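Glycerol uptake operon antiterminator-related protein (Thermotoga maritima, PDB 1VKF) is of unestablished function but probably acts, as a TIM-barrel protein related to glycerol-3-phosphate-responsive antiterminators, in controlling transcription of glycerol uptake genes. Local coordinates at residues V158-E161 with E162-R165. Sequence-based numbering, arbitrary orientation.
Sequences VETE and EEAR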
loop_
_atom_site.group_PDB
_atom_site.type_symbol
_atom_site.label_atom_id
_atom_site.label_comp_id
_atom_site.label_asym_id
_atom_site.label_seq_id
_atom_site.Cartn_x
_atom_site.Cartn_y
_atom_site.Cartn_z
ATOM N N VAL A 158 5.166 -7.406 10.858
ATOM C CA VAL A 158 5.579 -8.718 10.387
ATOM C C VAL A 158 7.089 -8.848 10.656
ATOM O O VAL A 158 7.901 -8.279 9.937
ATOM C CB VAL A 158 5.226 -8.922 8.924
ATOM C CG1 VAL A 158 5.715 -10.306 8.437
ATOM C CG2 VAL A 158 3.713 -8.775 8.738
ATOM N N GLU A 159 7.433 -9.567 11.718
ATOM C CA GLU A 159 8.758 -9.497 12.336
ATOM C C GLU A 159 9.688 -10.700 12.110
ATOM O O GLU A 159 10.850 -10.657 12.516
ATOM C CB GLU A 159 8.623 -9.266 13.839
ATOM C CG GLU A 159 8.068 -7.878 14.131
ATOM C CD GLU A 159 8.160 -7.477 15.598
ATOM O OE1 GLU A 159 8.234 -8.362 16.472
ATOM O OE2 GLU A 159 8.099 -6.260 15.853
ATOM N N THR A 160 9.193 -11.761 11.482
ATOM C CA THR A 160 10.039 -12.917 11.199
ATOM C C THR A 160 9.647 -13.521 9.871
ATOM O O THR A 160 8.532 -13.326 9.395
ATOM C CB THR A 160 9.877 -14.019 12.278
ATOM O OG1 THR A 160 8.546 -14.529 12.245
ATOM C CG2 THR A 160 10.034 -13.499 13.678
ATOM N N GLU A 161 10.535 -14.336 9.325
ATOM C CA GLU A 161 10.215 -15.096 8.137
ATOM C C GLU A 161 9.030 -16.045 8.352
ATOM O O GLU A 161 8.206 -16.268 7.457
ATOM C CB GLU A 161 11.440 -15.882 7.675
ATOM C CG GLU A 161 11.168 -16.791 6.506
ATOM C CD GLU A 161 12.471 -17.325 5.901
ATOM O OE1 GLU A 161 13.402 -16.515 5.631
ATOM O OE2 GLU A 161 12.546 -18.544 5.705
ATOM N N GLU A 162 8.977 -16.652 9.535
ATOM C CA GLU A 162 7.919 -17.609 9.856
ATOM C C GLU A 162 6.541 -16.919 9.827
ATOM O O GLU A 162 5.572 -17.453 9.296
ATOM C CB GLU A 162 8.140 -18.270 11.227
ATOM C CG GLU A 162 9.293 -19.245 11.295
ATOM C CD GLU A 162 10.644 -18.599 11.580
ATOM O OE1 GLU A 162 10.716 -17.353 11.634
ATOM O OE2 GLU A 162 11.659 -19.336 11.697
ATOM N N GLU A 163 6.453 -15.723 10.394
ATOM C CA GLU A 163 5.190 -14.957 10.335
ATOM C C GLU A 163 4.805 -14.635 8.906
ATOM O O GLU A 163 3.656 -14.829 8.512
ATOM C CB GLU A 163 5.353 -13.659 11.117
ATOM C CG GLU A 163 5.554 -13.888 12.601
ATOM C CD GLU A 163 5.748 -12.595 13.417
ATOM O OE1 GLU A 163 5.598 -11.458 12.898
ATOM O OE2 GLU A 163 6.011 -12.730 14.608
ATOM N N ALA A 164 5.796 -14.210 8.109
ATOM C CA ALA A 164 5.551 -13.839 6.724
ATOM C C ALA A 164 5.065 -15.019 5.904
ATOM O O ALA A 164 4.130 -14.883 5.157
ATOM C CB ALA A 164 6.777 -13.233 6.115
ATOM N N ARG A 165 5.717 -16.177 6.045
ATOM C CA ARG A 165 5.348 -17.381 5.288
ATOM C C ARG A 165 3.929 -17.800 5.570
ATOM O O ARG A 165 3.134 -18.156 4.663
ATOM C CB ARG A 165 6.336 -18.534 5.557
ATOM C CG ARG A 165 7.722 -18.344 4.972
ATOM C CD ARG A 165 8.619 -19.626 4.962
ATOM N NE ARG A 165 9.952 -19.353 4.401
ATOM C CZ ARG A 165 10.205 -19.172 3.103
ATOM N NH1 ARG A 165 9.234 -19.254 2.195
ATOM N NH2 ARG A 165 11.442 -18.908 2.700
#
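Glu161 lies alongside Arg165, one helical turn on, both side chains pointing the same way. Its OE2 meets the edge of the guanidinium, nearly in that group's plane, and forms a salt bridge with Arg165 NE at 3.0 Å plus a weak bond to NH2. The carboxylate is turned 85° from the guanidinium plane, and NE reaches OE2 from above the carboxylate. CG of Glu161 stands anti to the backbone N (chi1 175°), which carries the extended chain beside the arginine. An alanine here would probably leave the arginine without this carboxylate mate and its guanidinium freer to turn. Glu161 opens helix 161-167, which follows strand 151-155 of the TIM barrel, with Thr160 as N-cap: the threonine OG1 accepts from Glu163 N at 3.0 Å. Glu163 reaches back from the first turn, its OE1 accepting from Glu159 N at 2.9 Å in a nearly straight bond (175°) that comes from above the carboxylate plane, and its side chain crosses that of Thr160 at about a right angle. The backbone bond Ala164 N to Thr160 O (3.1 Å) continues the turn. Val158 CG1 packs on CB of the buried Ala164 at 3.9 Å, while the side chains of Glu161, Ala164 and Arg165 touch Met184, the last modelled residue.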